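Local coordinates for protein prolyl-ACP dehydrogenase (Oscillatoria sp., PDB 4IRN) that binds FAD and acts as a prolyl-acyl carrier protein oxidase in the biosynthesis of the cyanotoxin anatoxin-a, at residues His127-Glu132 against Met276-Gly281; Ala158-Thr163 against Ala270-Ser275; Ala162-Ala167 against Leu174-Gln179. One frame throughout, in Å; residues are numbered along the deposited sequence.

Interaction 1 (His127-Glu132 against Met276-Gly281); sequences HIWACE and MEWERG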
loop_
_atom_site.group_PDB
_atom_site.type_symbol
_atom_site.label_atom_id
_atom_site.label_comp_id
_atom_site.label_asym_id
_atom_site.label_seq_id
_atom_site.Cartn_x
_atom_site.Cartn_y
_atom_site.Cartn_z
ATOM N N HIS A 127 6.074 -33.104 3.491
ATOM C CA HIS A 127 6.290 -34.531 3.263
ATOM C C HIS A 127 6.066 -34.901 1.779
ATOM O O HIS A 127 6.903 -35.581 1.191
ATOM C CB HIS A 127 5.376 -35.335 4.206
ATOM C CG HIS A 127 5.312 -36.813 3.943
ATOM N ND1 HIS A 127 6.129 -37.699 4.613
ATOM C CD2 HIS A 127 4.502 -37.511 3.112
ATOM C CE1 HIS A 127 5.803 -38.897 4.157
ATOM N NE2 HIS A 127 4.829 -38.831 3.254
ATOM N N ILE A 128 4.966 -34.426 1.176
ATOM C CA ILE A 128 4.634 -34.690 -0.227
ATOM C C ILE A 128 5.571 -34.017 -1.237
ATOM O O ILE A 128 6.215 -34.698 -2.031
ATOM C CB ILE A 128 3.148 -34.348 -0.533
ATOM C CG1 ILE A 128 2.192 -35.203 0.310
ATOM C CG2 ILE A 128 2.836 -34.530 -2.013
ATOM C CD1 ILE A 128 0.843 -34.524 0.618
ATOM N N TRP A 129 5.607 -32.675 -1.221
ATOM C CA TRP A 129 6.351 -31.856 -2.181
ATOM C C TRP A 129 7.856 -31.759 -2.017
ATOM O O TRP A 129 8.556 -31.731 -3.032
ATOM C CB TRP A 129 5.705 -30.477 -2.384
ATOM C CG TRP A 129 4.210 -30.529 -2.543
ATOM C CD1 TRP A 129 3.279 -30.118 -1.638
ATOM C CD2 TRP A 129 3.482 -31.099 -3.638
ATOM N NE1 TRP A 129 2.015 -30.364 -2.114
ATOM C CE2 TRP A 129 2.109 -30.976 -3.337
ATOM C CE3 TRP A 129 3.854 -31.687 -4.863
ATOM C CZ2 TRP A 129 1.106 -31.415 -4.215
ATOM C CZ3 TRP A 129 2.861 -32.137 -5.725
ATOM C CH2 TRP A 129 1.505 -32.003 -5.397
ATOM N N ALA A 130 8.365 -31.703 -0.772
ATOM C CA ALA A 130 9.804 -31.579 -0.537
ATOM C C ALA A 130 10.547 -32.905 -0.332
ATOM O O ALA A 130 11.785 -32.908 -0.314
ATOM C CB ALA A 130 10.073 -30.628 0.618
ATOM N N CYS A 131 9.808 -34.023 -0.179
ATOM C CA CYS A 131 10.413 -35.326 0.060
ATOM C C CYS A 131 10.009 -36.393 -0.952
ATOM O O CYS A 131 10.894 -36.967 -1.590
ATOM C CB CYS A 131 10.154 -35.780 1.490
ATOM S SG CYS A 131 10.611 -34.560 2.745
ATOM N N GLU A 132 8.693 -36.673 -1.091
ATOM C CA GLU A 132 8.188 -37.689 -2.025
ATOM C C GLU A 132 8.473 -37.333 -3.485
ATOM O O GLU A 132 8.902 -38.206 -4.241
ATOM C CB GLU A 132 6.683 -37.951 -1.834
ATOM C CG GLU A 132 6.285 -38.650 -0.542
ATOM C CD GLU A 132 4.807 -38.966 -0.411
ATOM O OE1 GLU A 132 3.989 -38.308 -1.085
ATOM O OE2 GLU A 132 4.458 -39.852 0.395
ATOM N N MET A 276 12.071 -27.077 -4.849
ATOM C CA MET A 276 11.512 -25.728 -4.675
ATOM C C MET A 276 10.395 -25.413 -5.660
ATOM O O MET A 276 9.523 -24.612 -5.358
ATOM C CB MET A 276 12.601 -24.652 -4.720
ATOM C CG MET A 276 13.407 -24.534 -3.446
ATOM S SD MET A 276 12.414 -24.555 -1.940
ATOM C CE MET A 276 13.294 -23.343 -0.928
ATOM N N GLU A 277 10.423 -26.023 -6.851
ATOM C CA GLU A 277 9.355 -25.854 -7.842
ATOM C C GLU A 277 8.030 -26.407 -7.256
ATOM O O GLU A 277 7.034 -25.689 -7.211
ATOM C CB GLU A 277 9.697 -26.611 -9.127
ATOM C CG GLU A 277 10.069 -25.728 -10.288
ATOM C CD GLU A 277 10.630 -26.524 -11.442
ATOM O OE1 GLU A 277 11.865 -26.723 -11.483
ATOM O OE2 GLU A 277 9.831 -26.962 -12.299
ATOM N N TRP A 278 8.052 -27.663 -6.751
ATOM C CA TRP A 278 6.884 -28.327 -6.176
ATOM C C TRP A 278 6.474 -27.706 -4.861
ATOM O O TRP A 278 5.272 -27.550 -4.612
ATOM C CB TRP A 278 7.132 -29.836 -6.004
ATOM C CG TRP A 278 7.281 -30.573 -7.307
ATOM C CD1 TRP A 278 8.446 -30.966 -7.893
ATOM C CD2 TRP A 278 6.232 -30.944 -8.213
ATOM N NE1 TRP A 278 8.189 -31.559 -9.107
ATOM C CE2 TRP A 278 6.838 -31.565 -9.325
ATOM C CE3 TRP A 278 4.837 -30.800 -8.200
ATOM C CZ2 TRP A 278 6.102 -32.051 -10.406
ATOM C CZ3 TRP A 278 4.102 -31.307 -9.263
ATOM C CH2 TRP A 278 4.735 -31.923 -10.349
ATOM N N GLU A 279 7.463 -27.341 -4.021
ATOM C CA GLU A 279 7.211 -26.748 -2.708
ATOM C C GLU A 279 6.530 -25.390 -2.824
ATOM O O GLU A 279 5.384 -25.259 -2.402
ATOM C CB GLU A 279 8.502 -26.649 -1.897
ATOM C CG GLU A 279 8.295 -26.618 -0.391
ATOM C CD GLU A 279 9.574 -26.453 0.411
ATOM O OE1 GLU A 279 10.591 -27.099 0.061
ATOM O OE2 GLU A 279 9.553 -25.690 1.404
ATOM N N ARG A 280 7.204 -24.408 -3.443
ATOM C CA ARG A 280 6.702 -23.040 -3.620
ATOM C C ARG A 280 5.331 -22.969 -4.271
ATOM O O ARG A 280 4.479 -22.212 -3.810
ATOM C CB ARG A 280 7.712 -22.160 -4.386
ATOM C CG ARG A 280 8.937 -21.808 -3.570
ATOM C CD ARG A 280 10.026 -21.217 -4.425
ATOM N NE ARG A 280 11.231 -20.955 -3.637
ATOM C CZ ARG A 280 12.313 -20.341 -4.101
ATOM N NH1 ARG A 280 12.358 -19.916 -5.356
ATOM N NH2 ARG A 280 13.353 -20.131 -3.308
ATOM N N GLY A 281 5.122 -23.780 -5.301
ATOM C CA GLY A 281 3.873 -23.794 -6.044
ATOM C C GLY A 281 2.708 -24.520 -5.401
ATOM O O GLY A 281 1.559 -24.196 -5.707
#

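Interaction 2 (Ala158-Thr163 against Ala270-Ser275); sequences ASHAAT and AIFNHS. With FAD (flavin-adenine dinucleotide), chain I.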
loop_
_atom_site.group_PDB
_atom_site.type_symbol
_atom_site.label_atom_id
_atom_site.label_comp_id
_atom_site.label_asym_id
_atom_site.label_seq_id
_atom_site.Cartn_x
_atom_site.Cartn_y
_atom_site.Cartn_z
ATOM N N ALA A 158 8.439 -38.181 6.299
ATOM C CA ALA A 158 9.701 -37.688 5.776
ATOM C C ALA A 158 9.953 -36.214 6.113
ATOM O O ALA A 158 9.011 -35.434 6.286
ATOM C CB ALA A 158 9.794 -37.934 4.278
ATOM N N SER A 159 11.240 -35.865 6.246
ATOM C CA SER A 159 11.733 -34.534 6.541
ATOM C C SER A 159 12.718 -34.116 5.468
ATOM O O SER A 159 13.416 -34.956 4.892
ATOM C CB SER A 159 12.406 -34.501 7.909
ATOM O OG SER A 159 11.441 -34.454 8.944
ATOM N N HIS A 160 12.748 -32.813 5.187
ATOM C CA HIS A 160 13.630 -32.194 4.216
ATOM C C HIS A 160 14.547 -31.274 5.025
ATOM O O HIS A 160 14.074 -30.284 5.586
ATOM C CB HIS A 160 12.791 -31.431 3.167
ATOM C CG HIS A 160 13.578 -30.627 2.174
ATOM N ND1 HIS A 160 13.880 -29.292 2.427
ATOM C CD2 HIS A 160 14.094 -30.971 0.980
ATOM C CE1 HIS A 160 14.555 -28.875 1.371
ATOM N NE2 HIS A 160 14.712 -29.847 0.481
ATOM N N ALA A 161 15.834 -31.655 5.169
ATOM C CA ALA A 161 16.824 -30.876 5.922
ATOM C C ALA A 161 17.889 -30.310 4.996
ATOM O O ALA A 161 18.797 -31.026 4.558
ATOM C CB ALA A 161 17.453 -31.717 7.020
ATOM N N ALA A 162 17.726 -29.010 4.657
ATOM C CA ALA A 162 18.614 -28.274 3.760
ATOM C C ALA A 162 19.186 -27.034 4.405
ATOM O O ALA A 162 20.389 -26.830 4.318
ATOM C CB ALA A 162 17.888 -27.912 2.482
ATOM N N THR A 163 18.342 -26.215 5.064
ATOM C CA THR A 163 18.750 -24.958 5.718
ATOM C C THR A 163 19.732 -25.163 6.890
ATOM O O THR A 163 19.665 -26.186 7.564
ATOM C CB THR A 163 17.514 -24.130 6.120
ATOM O OG1 THR A 163 17.913 -22.798 6.430
ATOM C CG2 THR A 163 16.792 -24.697 7.316
ATOM N N ALA A 270 20.194 -29.339 -8.615
ATOM C CA ALA A 270 19.094 -29.681 -9.512
ATOM C C ALA A 270 17.929 -30.291 -8.713
ATOM O O ALA A 270 16.766 -29.996 -8.999
ATOM C CB ALA A 270 19.566 -30.656 -10.583
ATOM N N ILE A 271 18.261 -31.101 -7.698
ATOM C CA ILE A 271 17.282 -31.738 -6.830
ATOM C C ILE A 271 16.584 -30.684 -5.957
ATOM O O ILE A 271 15.365 -30.696 -5.862
ATOM C CB ILE A 271 17.904 -32.927 -6.020
ATOM C CG1 ILE A 271 18.523 -33.980 -6.971
ATOM C CG2 ILE A 271 16.871 -33.591 -5.103
ATOM C CD1 ILE A 271 19.120 -35.221 -6.308
ATOM N N PHE A 272 17.355 -29.759 -5.361
ATOM C CA PHE A 272 16.826 -28.704 -4.496
ATOM C C PHE A 272 15.905 -27.746 -5.265
ATOM O O PHE A 272 14.826 -27.384 -4.774
ATOM C CB PHE A 272 17.974 -27.937 -3.812
ATOM C CG PHE A 272 17.506 -26.910 -2.808
ATOM C CD1 PHE A 272 17.198 -27.279 -1.504
ATOM C CD2 PHE A 272 17.380 -25.567 -3.162
ATOM C CE1 PHE A 272 16.763 -26.326 -0.580
ATOM C CE2 PHE A 272 16.947 -24.618 -2.233
ATOM C CZ PHE A 272 16.650 -25.002 -0.950
ATOM N N ASN A 273 16.374 -27.319 -6.453
ATOM C CA ASN A 273 15.651 -26.411 -7.336
ATOM C C ASN A 273 14.392 -27.073 -7.891
ATOM O O ASN A 273 13.382 -26.381 -8.089
ATOM C CB ASN A 273 16.565 -25.889 -8.454
ATOM C CG ASN A 273 17.479 -24.740 -8.050
ATOM O OD1 ASN A 273 17.255 -24.034 -7.045
ATOM N ND2 ASN A 273 18.548 -24.545 -8.824
ATOM N N HIS A 274 14.430 -28.435 -8.107
ATOM C CA HIS A 274 13.243 -29.180 -8.529
ATOM C C HIS A 274 12.280 -29.280 -7.335
ATOM O O HIS A 274 11.077 -29.097 -7.491
ATOM C CB HIS A 274 13.643 -30.572 -9.026
ATOM C CG HIS A 274 12.498 -31.451 -9.410
ATOM N ND1 HIS A 274 11.911 -32.307 -8.490
ATOM C CD2 HIS A 274 11.837 -31.553 -10.586
ATOM C CE1 HIS A 274 10.930 -32.914 -9.139
ATOM N NE2 HIS A 274 10.843 -32.493 -10.404
ATOM N N SER A 275 12.839 -29.483 -6.127
ATOM C CA SER A 275 12.112 -29.563 -4.859
ATOM C C SER A 275 11.415 -28.220 -4.551
ATOM O O SER A 275 10.264 -28.237 -4.116
ATOM C CB SER A 275 13.049 -29.990 -3.732
ATOM O OG SER A 275 12.460 -29.856 -2.449
HETATM P PA FAD I . 18.026 -15.334 6.354
HETATM O O1A FAD I . 18.172 -16.212 5.175
HETATM O O2A FAD I . 19.036 -15.327 7.491
HETATM O O5B FAD I . 17.998 -13.825 5.891
HETATM C C5B FAD I . 17.739 -12.783 6.846
HETATM C C4B FAD I . 16.861 -11.753 6.189
HETATM O O4B FAD I . 17.607 -11.076 5.165
HETATM C C3B FAD I . 15.578 -12.295 5.559
HETATM O O3B FAD I . 14.455 -11.696 6.188
HETATM C C2B FAD I . 15.671 -11.958 4.061
HETATM O O2B FAD I . 14.535 -11.206 3.663
HETATM C C1B FAD I . 16.902 -11.059 3.937
HETATM N N9A FAD I . 17.818 -11.441 2.862
HETATM C C8A FAD I . 18.742 -12.452 2.890
HETATM N N7A FAD I . 19.393 -12.611 1.762
HETATM C C5A FAD I . 18.863 -11.640 0.932
HETATM C C6A FAD I . 19.121 -11.288 -0.417
HETATM N N6A FAD I . 20.023 -11.900 -1.187
HETATM N N1A FAD I . 18.400 -10.278 -0.951
HETATM C C2A FAD I . 17.500 -9.657 -0.185
HETATM N N3A FAD I . 17.185 -9.891 1.093
HETATM C C4A FAD I . 17.893 -10.902 1.599
HETATM N N1 FAD I . 14.278 -25.402 5.935
HETATM C C2 FAD I . 14.587 -26.692 5.571
HETATM O O2 FAD I . 15.632 -26.946 4.972
HETATM N N3 FAD I . 13.728 -27.739 5.899
HETATM C C4 FAD I . 12.545 -27.616 6.586
HETATM O O4 FAD I . 11.866 -28.615 6.822
HETATM C C4X FAD I . 12.216 -26.246 6.983
HETATM N N5 FAD I . 11.116 -26.047 7.675
HETATM C C5X FAD I . 10.847 -24.747 8.104
HETATM C C6 FAD I . 9.678 -24.522 8.838
HETATM C C7 FAD I . 9.337 -23.249 9.281
HETATM C C7M FAD I . 8.025 -23.032 9.989
HETATM C C8 FAD I . 10.201 -22.166 9.002
HETATM C C8M FAD I . 9.878 -20.765 9.450
HETATM C C9 FAD I . 11.370 -22.390 8.288
HETATM C C9A FAD I . 11.713 -23.657 7.823
HETATM N N10 FAD I . 12.894 -23.915 7.072
HETATM C C10 FAD I . 13.162 -25.184 6.624
HETATM C "C1'" FAD I . 13.864 -22.817 6.860
HETATM C "C2'" FAD I . 13.246 -21.740 5.980
HETATM O "O2'" FAD I . 13.245 -22.120 4.607
HETATM C "C3'" FAD I . 13.946 -20.400 6.202
HETATM O "O3'" FAD I . 13.034 -19.487 6.808
HETATM C "C4'" FAD I . 14.530 -19.771 4.936
HETATM O "O4'" FAD I . 15.487 -20.656 4.349
HETATM C "C5'" FAD I . 15.098 -18.382 5.167
HETATM O "O5'" FAD I . 16.261 -18.445 6.009
HETATM P P FAD I . 16.376 -17.477 7.287
HETATM O O1P FAD I . 15.075 -17.324 7.981
HETATM O O2P FAD I . 17.541 -18.186 7.934
HETATM O O3P FAD I . 16.682 -15.927 7.024
#

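Interaction 3 (Ala162-Ala167 against Leu174-Gln179); sequences ATEPQA and LKTTAQ. With FAD (flavin-adenine dinucleotide), chain I.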
loop_
_atom_site.group_PDB
_atom_site.type_symbol
_atom_site.label_atom_id
_atom_site.label_comp_id
_atom_site.label_asym_id
_atom_site.label_seq_id
_atom_site.Cartn_x
_atom_site.Cartn_y
_atom_site.Cartn_z
ATOM N N ALA A 162 17.726 -29.010 4.657
ATOM C CA ALA A 162 18.614 -28.274 3.760
ATOM C C ALA A 162 19.186 -27.034 4.405
ATOM O O ALA A 162 20.389 -26.830 4.318
ATOM C CB ALA A 162 17.888 -27.912 2.482
ATOM N N THR A 163 18.342 -26.215 5.064
ATOM C CA THR A 163 18.750 -24.958 5.718
ATOM C C THR A 163 19.732 -25.163 6.890
ATOM O O THR A 163 19.665 -26.186 7.564
ATOM C CB THR A 163 17.514 -24.130 6.120
ATOM O OG1 THR A 163 17.913 -22.798 6.430
ATOM C CG2 THR A 163 16.792 -24.697 7.316
ATOM N N GLU A 164 20.625 -24.189 7.121
ATOM C CA GLU A 164 21.651 -24.155 8.181
ATOM C C GLU A 164 21.756 -22.741 8.806
ATOM O O GLU A 164 21.356 -21.780 8.154
ATOM C CB GLU A 164 23.018 -24.535 7.594
ATOM C CG GLU A 164 23.075 -25.906 6.958
ATOM C CD GLU A 164 24.441 -26.339 6.470
ATOM O OE1 GLU A 164 24.506 -27.377 5.774
ATOM O OE2 GLU A 164 25.445 -25.659 6.785
ATOM N N PRO A 165 22.328 -22.570 10.021
ATOM C CA PRO A 165 22.448 -21.210 10.602
ATOM C C PRO A 165 23.162 -20.159 9.748
ATOM O O PRO A 165 22.805 -18.986 9.841
ATOM C CB PRO A 165 23.174 -21.438 11.923
ATOM C CG PRO A 165 23.738 -22.794 11.816
ATOM C CD PRO A 165 22.828 -23.584 10.954
ATOM N N GLN A 166 24.118 -20.578 8.893
ATOM C CA GLN A 166 24.892 -19.691 8.006
ATOM C C GLN A 166 24.445 -19.839 6.552
ATOM O O GLN A 166 25.034 -19.225 5.662
ATOM C CB GLN A 166 26.412 -19.982 8.115
ATOM C CG GLN A 166 27.021 -19.686 9.486
ATOM C CD GLN A 166 26.934 -20.846 10.465
ATOM O OE1 GLN A 166 26.452 -21.949 10.152
ATOM N NE2 GLN A 166 27.402 -20.625 11.689
ATOM N N ALA A 167 23.448 -20.706 6.317
ATOM C CA ALA A 167 22.920 -20.986 4.985
ATOM C C ALA A 167 21.384 -21.155 5.006
ATOM O O ALA A 167 20.884 -22.278 5.131
ATOM C CB ALA A 167 23.608 -22.216 4.394
ATOM N N LEU A 174 26.219 -24.108 1.938
ATOM C CA LEU A 174 26.037 -25.207 2.898
ATOM C C LEU A 174 27.385 -25.649 3.439
ATOM O O LEU A 174 28.344 -25.802 2.668
ATOM C CB LEU A 174 25.397 -26.452 2.233
ATOM C CG LEU A 174 23.955 -26.391 1.801
ATOM C CD1 LEU A 174 23.543 -27.655 1.093
ATOM C CD2 LEU A 174 23.055 -26.118 2.961
ATOM N N LYS A 175 27.442 -25.904 4.744
ATOM C CA LYS A 175 28.657 -26.385 5.382
ATOM C C LYS A 175 28.628 -27.889 5.680
ATOM O O LYS A 175 29.693 -28.471 5.847
ATOM C CB LYS A 175 29.029 -25.538 6.617
ATOM C CG LYS A 175 29.330 -24.052 6.329
ATOM C CD LYS A 175 30.590 -23.801 5.441
ATOM C CE LYS A 175 30.692 -22.395 4.867
ATOM N NZ LYS A 175 31.036 -22.387 3.409
ATOM N N THR A 176 27.429 -28.526 5.722
ATOM C CA THR A 176 27.263 -29.972 5.963
ATOM C C THR A 176 28.051 -30.763 4.929
ATOM O O THR A 176 27.717 -30.743 3.745
ATOM C CB THR A 176 25.767 -30.387 6.083
ATOM O OG1 THR A 176 25.164 -29.669 7.159
ATOM C CG2 THR A 176 25.587 -31.877 6.333
ATOM N N THR A 177 29.139 -31.397 5.377
ATOM C CA THR A 177 30.032 -32.163 4.510
ATOM C C THR A 177 29.696 -33.638 4.484
ATOM O O THR A 177 29.223 -34.180 5.481
ATOM C CB THR A 177 31.514 -31.926 4.859
ATOM O OG1 THR A 177 31.744 -32.167 6.253
ATOM C CG2 THR A 177 31.993 -30.553 4.459
ATOM N N ALA A 178 29.957 -34.283 3.337
ATOM C CA ALA A 178 29.773 -35.711 3.117
ATOM C C ALA A 178 31.072 -36.293 2.552
ATOM O O ALA A 178 31.385 -36.078 1.374
ATOM C CB ALA A 178 28.615 -35.951 2.170
ATOM N N GLN A 179 31.862 -36.953 3.426
ATOM C CA GLN A 179 33.132 -37.568 3.045
ATOM C C GLN A 179 32.980 -39.056 2.722
ATOM O O GLN A 179 32.526 -39.825 3.567
ATOM C CB GLN A 179 34.247 -37.296 4.077
ATOM C CG GLN A 179 34.970 -35.950 3.872
ATOM C CD GLN A 179 35.604 -35.798 2.498
ATOM O OE1 GLN A 179 36.379 -36.650 2.039
ATOM N NE2 GLN A 179 35.288 -34.704 1.812
HETATM P PA FAD I . 18.026 -15.334 6.354
HETATM O O1A FAD I . 18.172 -16.212 5.175
HETATM O O2A FAD I . 19.036 -15.327 7.491
HETATM O O5B FAD I . 17.998 -13.825 5.891
HETATM C C5B FAD I . 17.739 -12.783 6.846
HETATM C C4B FAD I . 16.861 -11.753 6.189
HETATM O O4B FAD I . 17.607 -11.076 5.165
HETATM C C3B FAD I . 15.578 -12.295 5.559
HETATM O O3B FAD I . 14.455 -11.696 6.188
HETATM C C2B FAD I . 15.671 -11.958 4.061
HETATM O O2B FAD I . 14.535 -11.206 3.663
HETATM C C1B FAD I . 16.902 -11.059 3.937
HETATM N N9A FAD I . 17.818 -11.441 2.862
HETATM C C8A FAD I . 18.742 -12.452 2.890
HETATM N N7A FAD I . 19.393 -12.611 1.762
HETATM C C5A FAD I . 18.863 -11.640 0.932
HETATM C C6A FAD I . 19.121 -11.288 -0.417
HETATM N N6A FAD I . 20.023 -11.900 -1.187
HETATM N N1A FAD I . 18.400 -10.278 -0.951
HETATM C C2A FAD I . 17.500 -9.657 -0.185
HETATM N N3A FAD I . 17.185 -9.891 1.093
HETATM C C4A FAD I . 17.893 -10.902 1.599
HETATM N N1 FAD I . 14.278 -25.402 5.935
HETATM C C2 FAD I . 14.587 -26.692 5.571
HETATM O O2 FAD I . 15.632 -26.946 4.972
HETATM N N3 FAD I . 13.728 -27.739 5.899
HETATM C C4 FAD I . 12.545 -27.616 6.586
HETATM O O4 FAD I . 11.866 -28.615 6.822
HETATM C C4X FAD I . 12.216 -26.246 6.983
HETATM N N5 FAD I . 11.116 -26.047 7.675
HETATM C C5X FAD I . 10.847 -24.747 8.104
HETATM C C6 FAD I . 9.678 -24.522 8.838
HETATM C C7 FAD I . 9.337 -23.249 9.281
HETATM C C7M FAD I . 8.025 -23.032 9.989
HETATM C C8 FAD I . 10.201 -22.166 9.002
HETATM C C8M FAD I . 9.878 -20.765 9.450
HETATM C C9 FAD I . 11.370 -22.390 8.288
HETATM C C9A FAD I . 11.713 -23.657 7.823
HETATM N N10 FAD I . 12.894 -23.915 7.072
HETATM C C10 FAD I . 13.162 -25.184 6.624
HETATM C "C1'" FAD I . 13.864 -22.817 6.860
HETATM C "C2'" FAD I . 13.246 -21.740 5.980
HETATM O "O2'" FAD I . 13.245 -22.120 4.607
HETATM C "C3'" FAD I . 13.946 -20.400 6.202
HETATM O "O3'" FAD I . 13.034 -19.487 6.808
HETATM C "C4'" FAD I . 14.530 -19.771 4.936
HETATM O "O4'" FAD I . 15.487 -20.656 4.349
HETATM C "C5'" FAD I . 15.098 -18.382 5.167
HETATM O "O5'" FAD I . 16.261 -18.445 6.009
HETATM P P FAD I . 16.376 -17.477 7.287
HETATM O O1P FAD I . 15.075 -17.324 7.981
HETATM O O2P FAD I . 17.541 -18.186 7.934
HETATM O O3P FAD I . 16.682 -15.927 7.024
#

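Interaction 1 (His127-Glu132 against Met276-Gly281)
Trp278 and Trp129 form the main contact between two helices that run almost antiparallel, their short axes 8.0 Å apart at closest approach and 170° between their directions. The six-membered rings meet rim to rim. Their planes are only 5° from parallel, but with centroids 5.6 Å apart neither ring lies over the other, so this is not a stack. The touching atoms are CE3 of Trp278 and CZ3 of Trp129, at 3.4 Å. In each tryptophan CG is anti to the carbonyl carbon, and the two side chains cross at about a right angle. Within its own helix, Ile128 CG2 covers one face of the Trp129 ring, while Trp129 NE1 is hydrogen-bonded to Asn125 OD1.

One residue further on, Glu279 sits level with Trp129, the CA atoms of the pair being 5.2 Å apart. Its extended side chain starts with CG anti to the backbone N (chi1 -155°), which runs the carboxylate alongside the facing helix, where OE1 rests 3.6 Å from CB of Ala130. OE2 is hydrogen-bonded to Ser400 OG.

Ala130 falls inside a wider pi-type turn, marked by the bond from Glu132 N to His127 O (3.1 Å). The contact joins helix 118-138 of the N-terminal domain to helix 268-282 of the C-terminal domain. Helix 101-114 adds Thr104 and Leu108 against Trp129 and Ile101 against Trp278, Phe282 meets the Trp129 ring, and strand 158-161 touches Ala130 through His160.

Interaction 2 (Ala158-Thr163 against Ala270-Ser275)
His160 and Ala162 face the segment 270-275 of helix 268-282 from the end of strand 158-161 and the loop after it, with CA separations of 9.6 Å from His160 to Ser275 and 8.5 Å from Ala162 to Phe272. These distances leave the contact to side chains. In the acyl-CoA dehydrogenase fold this is where the outermost strand of a mixed sheet in the middle domain meets the first helix of the C-terminal domain. The backbone of His160 and of the loop that follows also binds the flavin: its N3 donates to His160 O, and its O2 accepts from both Ala162 N and Thr163 N, the latter bond close to straight at 173°. Two N-H groups thus converge on one flavin carbonyl, which they would tend to polarise.

Among the side chains, Phe272 makes the link. With CG anti to the backbone N (chi1 -175°), its ring reaches toward the strand and presents CE1 to two residues. CE1 touches Ala162 CB at 3.6 Å, and it lies in the plane of the imidazole at the edge of His160. The two rings meet rim to rim, centroids 6.0 Å apart and planes at 28°. Phe206 of strand 202-208 completes the cluster, edge-to-face with Phe272 and also against His160. Ile271, on the same helix, packs on Phe206 too.

One helical turn beyond Phe272, Ser275 points its CB toward the strand. Its OG approaches the His160 ring obliquely and lies 3.7 Å from NE2.

Interaction 3 (Ala162-Ala167 against Leu174-Gln179)
Glu164 reaches the segment Leu174-Gln179 because its CG stands anti to the carbonyl carbon (chi1 -59°) and the chain is extended beyond it; Thr176 turns OG1 to meet it, likewise anti to its own carbonyl carbon. The carboxylate then accepts three hydrogen bonds. Lys175 N donates to OE2 over 2.9 Å, from the syn side. OE1 takes Thr176 N at 3.1 Å, also syn and 17° out of the carboxylate plane, and Thr176 OG1 at 2.8 Å from well above that plane. With one oxygen directed at each of two successive N-H groups, the carboxylate's rotation is fixed. Lys191 NZ adds a salt bridge to OE1, which probably favours the ionised form.

Both segments belong to the middle beta domain, where this loop leads from the mixed sheet holding strand 158-161 to the antiparallel sheet holding strand 177-181. Glu164 to Ala167 is a type I beta turn, closed by Ala167 N to Glu164 O. Ala167 O in turn accepts from Glu164 N and Thr163 OG1, both on the same face of its plane. Leu174 crosses the Glu164 side chain at about a right angle, and its CD2 lies 4.2 Å from Ala167 CB.

Overall arrangement
Interactions 1 and 2 share helix 268-282 and touch directly: His127 ND1 probably bonds Ala158 N, 2.9 Å away, and Cys131 packs on the same strand. Both are largely buried contacts between family domains, led by aromatic rims, with Glu279 and Ser275 adding polar atoms that make no hydrogen bond across them. Interaction 3 shares Ala162 and Thr163 with interaction 2 but lies farther out, its centre about 21 Å from the chain centre against about 7 Å for interaction 1. Mostly buried, with Lys175 exposed at its edge, it works within one domain and relies on a carboxylate that accepts from two backbone N-H groups and a threonine hydroxyl. FAD touches interactions 2 and 3, while interaction 1 approaches it through Glu279.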